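Local atomic coordinates of Plm1 (PDB entry 4HXY), a protein that probably reduces, with NADPH, the beta-keto group of a polyketide intermediate, as the ketoreductase domain of the first module in phoslactomycin biosynthesis. Residues A[315-320]-A[347-352]; A[359-364]-A[393-398]. All coordinates share one frame; numbering follows the deposited sequence.

Contact 1: residues A[315-320]-A[347-352]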
loop_
_atom_site.group_PDB
_atom_site.type_symbol
_atom_site.label_atom_id
_atom_site.label_comp_id
_atom_site.label_asym_id
_atom_site.label_seq_id
_atom_site.Cartn_x
_atom_site.Cartn_y
_atom_site.Cartn_z
ATOM N N ASP A 315 1.609 -6.283 -21.516
ATOM C CA ASP A 315 3.010 -6.659 -21.375
ATOM C C ASP A 315 3.523 -6.342 -19.968
ATOM O O ASP A 315 4.390 -7.056 -19.441
ATOM C CB ASP A 315 3.894 -5.893 -22.376
ATOM C CG ASP A 315 3.636 -6.286 -23.839
ATOM O OD1 ASP A 315 3.116 -7.382 -24.077
ATOM O OD2 ASP A 315 3.984 -5.492 -24.743
ATOM N N ASP A 316 3.047 -5.221 -19.417
ATOM C CA ASP A 316 3.446 -4.739 -18.104
ATOM C C ASP A 316 2.355 -3.900 -17.462
ATOM O O ASP A 316 1.639 -3.165 -18.146
ATOM C CB ASP A 316 4.740 -3.919 -18.202
ATOM C CG ASP A 316 5.957 -4.792 -18.260
ATOM O OD1 ASP A 316 6.144 -5.617 -17.327
ATOM O OD2 ASP A 316 6.711 -4.672 -19.255
ATOM N N PHE A 317 2.250 -4.026 -16.149
ATOM C CA PHE A 317 1.285 -3.290 -15.337
ATOM C C PHE A 317 2.043 -2.870 -14.092
ATOM O O PHE A 317 2.290 -3.705 -13.209
ATOM C CB PHE A 317 0.123 -4.231 -15.009
ATOM C CG PHE A 317 -1.025 -3.605 -14.264
ATOM C CD1 PHE A 317 -2.065 -3.007 -14.937
ATOM C CD2 PHE A 317 -1.117 -3.730 -12.899
ATOM C CE1 PHE A 317 -3.158 -2.472 -14.255
ATOM C CE2 PHE A 317 -2.219 -3.205 -12.206
ATOM C CZ PHE A 317 -3.223 -2.558 -12.891
ATOM N N VAL A 318 2.430 -1.594 -14.059
ATOM C CA VAL A 318 3.406 -1.081 -13.110
ATOM C C VAL A 318 2.709 -0.091 -12.197
ATOM O O VAL A 318 2.208 0.937 -12.648
ATOM C CB VAL A 318 4.587 -0.400 -13.813
ATOM C CG1 VAL A 318 5.655 0.058 -12.803
ATOM C CG2 VAL A 318 5.219 -1.374 -14.831
ATOM N N LEU A 319 2.684 -0.415 -10.918
ATOM C CA LEU A 319 2.050 0.460 -9.913
ATOM C C LEU A 319 3.092 1.220 -9.085
ATOM O O LEU A 319 4.033 0.631 -8.579
ATOM C CB LEU A 319 1.153 -0.385 -9.006
ATOM C CG LEU A 319 0.097 -1.217 -9.741
ATOM C CD1 LEU A 319 -0.704 -2.095 -8.767
ATOM C CD2 LEU A 319 -0.840 -0.353 -10.552
ATOM N N PHE A 320 2.936 2.541 -8.982
ATOM C CA PHE A 320 3.809 3.346 -8.138
ATOM C C PHE A 320 3.209 3.463 -6.746
ATOM O O PHE A 320 2.259 4.227 -6.506
ATOM C CB PHE A 320 4.034 4.711 -8.763
ATOM C CG PHE A 320 5.182 4.761 -9.732
ATOM C CD1 PHE A 320 5.572 3.656 -10.468
ATOM C CD2 PHE A 320 5.911 5.929 -9.860
ATOM C CE1 PHE A 320 6.662 3.711 -11.338
ATOM C CE2 PHE A 320 7.013 5.997 -10.719
ATOM C CZ PHE A 320 7.377 4.893 -11.473
ATOM N N ARG A 347 -0.164 -8.448 -6.437
ATOM C CA ARG A 347 -0.169 -9.876 -6.071
ATOM C C ARG A 347 -1.366 -10.593 -6.695
ATOM O O ARG A 347 -1.236 -11.704 -7.214
ATOM C CB ARG A 347 -0.183 -10.054 -4.550
ATOM C CG ARG A 347 1.095 -9.652 -3.882
ATOM C CD ARG A 347 1.202 -10.114 -2.429
ATOM N NE ARG A 347 0.330 -9.353 -1.537
ATOM C CZ ARG A 347 -0.799 -9.798 -0.987
ATOM N NH1 ARG A 347 -1.237 -11.049 -1.198
ATOM N NH2 ARG A 347 -1.488 -8.979 -0.195
ATOM N N ARG A 348 -2.517 -9.950 -6.633
ATOM C CA ARG A 348 -3.761 -10.520 -7.140
ATOM C C ARG A 348 -3.662 -10.772 -8.638
ATOM O O ARG A 348 -4.031 -11.849 -9.134
ATOM C CB ARG A 348 -4.954 -9.624 -6.816
ATOM C CG ARG A 348 -6.294 -10.272 -7.062
ATOM C CD ARG A 348 -7.431 -9.309 -6.826
ATOM N NE ARG A 348 -7.627 -8.390 -7.949
ATOM C CZ ARG A 348 -8.589 -7.478 -8.018
ATOM N NH1 ARG A 348 -9.444 -7.318 -7.017
ATOM N NH2 ARG A 348 -8.708 -6.728 -9.105
ATOM N N ARG A 349 -3.106 -9.803 -9.352
ATOM C CA ARG A 349 -3.011 -9.899 -10.805
ATOM C C ARG A 349 -2.047 -11.021 -11.204
ATOM O O ARG A 349 -2.324 -11.792 -12.132
ATOM C CB ARG A 349 -2.589 -8.524 -11.384
ATOM C CG ARG A 349 -2.511 -8.467 -12.884
ATOM C CD ARG A 349 -2.409 -7.009 -13.396
ATOM N NE ARG A 349 -2.242 -6.973 -14.843
ATOM C CZ ARG A 349 -3.204 -6.768 -15.728
ATOM N NH1 ARG A 349 -4.441 -6.532 -15.332
ATOM N NH2 ARG A 349 -2.905 -6.785 -17.022
ATOM N N ARG A 350 -0.919 -11.139 -10.499
ATOM C CA ARG A 350 0.013 -12.245 -10.746
ATOM C C ARG A 350 -0.607 -13.621 -10.471
ATOM O O ARG A 350 -0.317 -14.575 -11.213
ATOM C CB ARG A 350 1.303 -12.077 -9.970
ATOM C CG ARG A 350 2.136 -10.918 -10.462
ATOM C CD ARG A 350 3.569 -10.964 -9.943
ATOM N NE ARG A 350 3.652 -10.968 -8.486
ATOM C CZ ARG A 350 3.723 -9.876 -7.715
ATOM N NH1 ARG A 350 3.740 -8.651 -8.245
ATOM N NH2 ARG A 350 3.786 -9.999 -6.392
ATOM N N GLU A 351 -1.480 -13.703 -9.477
ATOM C CA GLU A 351 -2.196 -14.948 -9.139
ATOM C C GLU A 351 -3.114 -15.360 -10.289
ATOM O O GLU A 351 -3.391 -16.554 -10.489
ATOM C CB GLU A 351 -3.008 -14.783 -7.834
ATOM C CG GLU A 351 -2.122 -14.729 -6.626
ATOM C CD GLU A 351 -2.827 -14.352 -5.311
ATOM O OE1 GLU A 351 -3.987 -13.868 -5.296
ATOM O OE2 GLU A 351 -2.169 -14.536 -4.265
ATOM N N GLN A 352 -3.544 -14.366 -11.049
ATOM C CA GLN A 352 -4.400 -14.555 -12.217
ATOM C C GLN A 352 -3.568 -14.792 -13.488
ATOM O O GLN A 352 -4.099 -14.798 -14.587
ATOM C CB GLN A 352 -5.350 -13.348 -12.355
ATOM C CG GLN A 352 -6.299 -13.209 -11.181
ATOM C CD GLN A 352 -7.110 -11.907 -11.155
ATOM O OE1 GLN A 352 -6.820 -10.952 -11.870
ATOM N NE2 GLN A 352 -8.123 -11.865 -10.281
#

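Contact 2: residues A[359-364]-A[393-398]. With NDP (NADPH dihydro-nicotinamide-adenine-dinucleotide phosphate), chain C.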
loop_
_atom_site.group_PDB
_atom_site.type_symbol
_atom_site.label_atom_id
_atom_site.label_comp_id
_atom_site.label_asym_id
_atom_site.label_seq_id
_atom_site.Cartn_x
_atom_site.Cartn_y
_atom_site.Cartn_z
ATOM N N VAL A 359 5.938 -1.055 -7.051
ATOM C CA VAL A 359 7.189 -0.632 -6.411
ATOM C C VAL A 359 6.827 0.355 -5.315
ATOM O O VAL A 359 6.241 1.402 -5.603
ATOM C CB VAL A 359 8.163 0.048 -7.397
ATOM C CG1 VAL A 359 9.440 0.474 -6.694
ATOM C CG2 VAL A 359 8.535 -0.896 -8.553
ATOM N N ALA A 360 7.195 0.017 -4.075
ATOM C CA ALA A 360 6.943 0.889 -2.921
ATOM C C ALA A 360 8.146 1.820 -2.784
ATOM O O ALA A 360 9.160 1.486 -2.186
ATOM C CB ALA A 360 6.709 0.057 -1.685
ATOM N N TRP A 361 8.040 2.983 -3.407
ATOM C CA TRP A 361 9.103 3.962 -3.405
ATOM C C TRP A 361 9.247 4.762 -2.093
ATOM O O TRP A 361 8.258 5.232 -1.494
ATOM C CB TRP A 361 8.826 4.990 -4.484
ATOM C CG TRP A 361 8.749 4.449 -5.864
ATOM C CD1 TRP A 361 7.641 4.353 -6.650
ATOM C CD2 TRP A 361 9.849 4.046 -6.671
ATOM N NE1 TRP A 361 7.978 3.864 -7.877
ATOM C CE2 TRP A 361 9.333 3.667 -7.916
ATOM C CE3 TRP A 361 11.205 3.925 -6.441
ATOM C CZ2 TRP A 361 10.145 3.187 -8.945
ATOM C CZ3 TRP A 361 12.018 3.480 -7.455
ATOM C CH2 TRP A 361 11.484 3.096 -8.693
ATOM N N GLY A 362 10.496 4.968 -1.702
ATOM C CA GLY A 362 10.832 6.123 -0.881
ATOM C C GLY A 362 10.725 7.421 -1.652
ATOM O O GLY A 362 10.361 7.440 -2.826
ATOM N N PRO A 363 11.055 8.539 -0.996
ATOM C CA PRO A 363 10.940 9.827 -1.632
ATOM C C PRO A 363 11.870 9.916 -2.826
ATOM O O PRO A 363 12.960 9.328 -2.819
ATOM C CB PRO A 363 11.351 10.807 -0.531
ATOM C CG PRO A 363 12.150 9.992 0.435
ATOM C CD PRO A 363 11.535 8.637 0.393
ATOM N N TRP A 364 11.414 10.623 -3.855
ATOM C CA TRP A 364 12.247 10.968 -5.007
ATOM C C TRP A 364 12.659 12.424 -4.965
ATOM O O TRP A 364 11.904 13.290 -4.529
ATOM C CB TRP A 364 11.438 10.840 -6.288
ATOM C CG TRP A 364 11.147 9.448 -6.795
ATOM C CD1 TRP A 364 10.681 8.366 -6.083
ATOM C CD2 TRP A 364 11.199 9.037 -8.162
ATOM N NE1 TRP A 364 10.474 7.301 -6.934
ATOM C CE2 TRP A 364 10.772 7.690 -8.216
ATOM C CE3 TRP A 364 11.583 9.671 -9.343
ATOM C CZ2 TRP A 364 10.734 6.970 -9.404
ATOM C CZ3 TRP A 364 11.512 8.954 -10.541
ATOM C CH2 TRP A 364 11.094 7.615 -10.556
ATOM N N GLN A 393 16.551 3.661 -12.873
ATOM C CA GLN A 393 17.263 2.401 -13.044
ATOM C C GLN A 393 16.619 1.327 -12.178
ATOM O O GLN A 393 16.380 0.208 -12.640
ATOM C CB GLN A 393 18.742 2.533 -12.711
ATOM C CG GLN A 393 19.491 1.215 -12.799
ATOM C CD GLN A 393 19.623 0.707 -14.215
ATOM O OE1 GLN A 393 20.413 1.235 -15.003
ATOM N NE2 GLN A 393 18.859 -0.333 -14.548
ATOM N N ALA A 394 16.275 1.677 -10.940
ATOM C CA ALA A 394 15.616 0.712 -10.066
ATOM C C ALA A 394 14.249 0.319 -10.598
ATOM O O ALA A 394 13.836 -0.824 -10.464
ATOM C CB ALA A 394 15.511 1.272 -8.626
ATOM N N MET A 395 13.544 1.269 -11.221
ATOM C CA MET A 395 12.272 0.960 -11.873
ATOM C C MET A 395 12.431 -0.121 -12.947
ATOM O O MET A 395 11.678 -1.081 -12.971
ATOM C CB MET A 395 11.651 2.213 -12.479
ATOM C CG MET A 395 10.314 1.937 -13.148
ATOM S SD MET A 395 9.728 3.360 -14.085
ATOM C CE MET A 395 10.873 3.308 -15.472
ATOM N N GLU A 396 13.416 0.050 -13.816
ATOM C CA GLU A 396 13.721 -0.939 -14.859
ATOM C C GLU A 396 14.041 -2.304 -14.251
ATOM O O GLU A 396 13.539 -3.327 -14.699
ATOM C CB GLU A 396 14.895 -0.435 -15.703
ATOM C CG GLU A 396 15.549 -1.458 -16.574
ATOM C CD GLU A 396 16.617 -0.844 -17.484
ATOM O OE1 GLU A 396 17.842 -1.013 -17.190
ATOM O OE2 GLU A 396 16.212 -0.178 -18.473
ATOM N N GLN A 397 14.848 -2.303 -13.197
ATOM C CA GLN A 397 15.209 -3.533 -12.501
ATOM C C GLN A 397 13.976 -4.245 -11.923
ATOM O O GLN A 397 13.856 -5.461 -12.020
ATOM C CB GLN A 397 16.212 -3.237 -11.387
ATOM C CG GLN A 397 17.592 -2.852 -11.861
ATOM C CD GLN A 397 18.480 -2.410 -10.712
ATOM O OE1 GLN A 397 18.362 -1.303 -10.228
ATOM N NE2 GLN A 397 19.339 -3.313 -10.235
ATOM N N ALA A 398 13.053 -3.475 -11.348
ATOM C CA ALA A 398 11.850 -4.053 -10.775
ATOM C C ALA A 398 10.955 -4.685 -11.835
ATOM O O ALA A 398 10.379 -5.762 -11.638
ATOM C CB ALA A 398 11.077 -3.008 -9.958
HETATM P PA NDP C . 2.269 14.518 -8.639
HETATM O O1A NDP C . 3.270 15.391 -9.318
HETATM O O2A NDP C . 1.198 15.168 -7.816
HETATM O O5B NDP C . 1.566 13.586 -9.729
HETATM C C5B NDP C . 0.316 12.988 -9.454
HETATM C C4B NDP C . -0.464 12.925 -10.735
HETATM O O4B NDP C . -1.704 12.282 -10.522
HETATM C C3B NDP C . -0.803 14.287 -11.290
HETATM O O3B NDP C . -0.442 14.288 -12.686
HETATM C C2B NDP C . -2.300 14.424 -11.126
HETATM O O2B NDP C . -2.710 15.261 -12.188
HETATM C C1B NDP C . -2.714 12.960 -11.239
HETATM N N9A NDP C . -4.038 12.617 -10.733
HETATM C C8A NDP C . -4.539 12.791 -9.461
HETATM N N7A NDP C . -5.817 12.355 -9.432
HETATM C C5A NDP C . -6.135 11.874 -10.677
HETATM C C6A NDP C . -7.273 11.303 -11.222
HETATM N N6A NDP C . -8.400 11.088 -10.551
HETATM N N1A NDP C . -7.246 10.943 -12.558
HETATM C C2A NDP C . -6.097 11.112 -13.322
HETATM N N3A NDP C . -4.966 11.681 -12.797
HETATM C C4A NDP C . -5.004 12.043 -11.486
HETATM O O3 NDP C . 2.993 13.454 -7.672
HETATM P PN NDP C . 4.308 12.612 -7.946
HETATM O O1N NDP C . 5.243 12.927 -6.842
HETATM O O2N NDP C . 4.797 12.689 -9.336
HETATM O O5D NDP C . 3.854 11.122 -7.587
HETATM C C5D NDP C . 3.211 10.298 -8.525
HETATM C C4D NDP C . 2.963 8.945 -7.880
HETATM O O4D NDP C . 4.143 8.464 -7.260
HETATM C C3D NDP C . 1.914 9.016 -6.796
HETATM O O3D NDP C . 1.007 7.968 -6.962
HETATM C C2D NDP C . 2.677 8.831 -5.501
HETATM O O2D NDP C . 1.907 8.233 -4.479
HETATM C C1D NDP C . 3.870 8.012 -5.950
HETATM N N1N NDP C . 5.049 8.248 -5.107
HETATM C C2N NDP C . 5.729 9.431 -5.170
HETATM C C3N NDP C . 6.751 9.748 -4.273
HETATM C C7N NDP C . 7.536 10.996 -4.393
HETATM O O7N NDP C . 8.650 11.081 -3.588
HETATM N N7N NDP C . 7.222 12.025 -5.166
HETATM C C4N NDP C . 7.323 8.634 -3.439
HETATM C C5N NDP C . 6.515 7.379 -3.452
HETATM C C6N NDP C . 5.436 7.227 -4.292
HETATM P P2B NDP C . -4.146 15.964 -12.249
HETATM O O1X NDP C . -4.061 16.880 -13.448
HETATM O O2X NDP C . -4.424 16.746 -10.958
HETATM O O3X NDP C . -5.205 14.950 -12.386
#

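Contact 1: residues A[315-320]-A[347-352]
Within the Rossmann fold of the ketoreductase, strand 316-322 meets the C-terminal end of helix 333-351 through one buried pair, Phe-317 and Arg-349. The guanidinium lies nearly flat on one face of the phenyl ring: the two planes differ by 18° and their centres are 4.4 Å apart. Arg-349 CZ stands 27° off the ring normal, which satisfies a cation-pi arrangement over the face. The arginine stem packs on the same ring, with Arg-349 CD 3.6 Å from Phe-317 CD2 in a CH-pi contact displaced toward the rim. Arg-349 NE lies over the root of the ring, 3.6 Å from Phe-317 CB. The reach follows from the arginine torsions, since CG is anti to the backbone N (chi1 -177°) and the chain then runs extended from CG to NE. Strand and helix are the first two elements of a beta-alpha-beta crossover that ends in the parallel neighbour, strand 357-361. The guanidinium's nitrogens are held outside the pair: NH1 forms a salt bridge with Asp-308 of helix 290-310, NH2 bonds to Leu-311 O and NE to Arg-355 O, which fixes its rotation against the ring. With only a methyl at Phe-317, as in an alanine here, a gap is likely to open between strand and helix, and one face of the buried guanidinium would lose its aromatic partner.

Contact 2: residues A[359-364]-A[393-398]
Trp-361 meets helix 388-400 with the edge of its indole, while both faces of the ring are covered by residues of its own segment. Val-359 CG1 sits 3.4 Å above the plane over the centre of one face, and Trp-364 NE1 lies 3.2 Å above the other, offset toward the rim. The ring edge that reaches the helix belongs to the six-membered ring. Its CH2 is 3.7 Å from the backbone N of Met-395, which lies in the indole plane, and 3.9 Å from Met-395 CB. The neighbouring rim atom, Trp-361 CZ3, rests more loosely on Ala-394 CB. One helical turn on from Ala-394, Ala-398 CB touches Val-359 CG2 at 3.6 Å. In the valine CG1 is anti to the backbone N (chi1 180°), and the two methyls divide the work: CG1 covers the indole, CG2 faces the helix. With only methyls at Ala-394 and Ala-398, the indole edge can approach the backbone at Met-395 and the valine can approach Ala-398 CB.

Beyond the strand the chain turns along the bound NADPH, as the loop after the sixth strand does in short-chain dehydrogenases. Trp-364 N donates a nearly straight hydrogen bond (165°) to the carboxamide oxygen O7N of the cofactor, 2.8 Å away. Gly-362 O lies 3.3 Å from C4N, the hydride-carrying carbon of the nicotinamide, and Trp-361 CB packs on its C5N.

Strand 359-361 and helix segment 393-398 run nearly antiparallel (157°), their axes 10.4 Å apart; Val-409 of strand 408-412 touches Val-359, Trp-361 and Ala-394, while Trp-7 of strand 6-14 packs on Ala-394 and Ala-398.

In the fold
From the N terminus, contact 1 comes first: the chain leaves strand 316-322, passes through helix 333-351, and the return of that helix's end to Phe-317 closes the first loop. Contact 2 opens only afterwards, in strand 357-361, and closes when helix 388-400 packs back on that strand, so the two lie in series. Their centres are about 15 Å apart, yet they are joined through neighbouring parallel strands, with a probable hydrogen bond of 3.0 Å from Val-359 N to Leu-319 O. Phe-320 also spans the two contacts: its ring meets Trp-361 edge-to-face, and its CZ packs 3.8 Å from Met-395 SD. Phe-320 also touches the NADPH, linking contact 1's strand to the cofactor pocket.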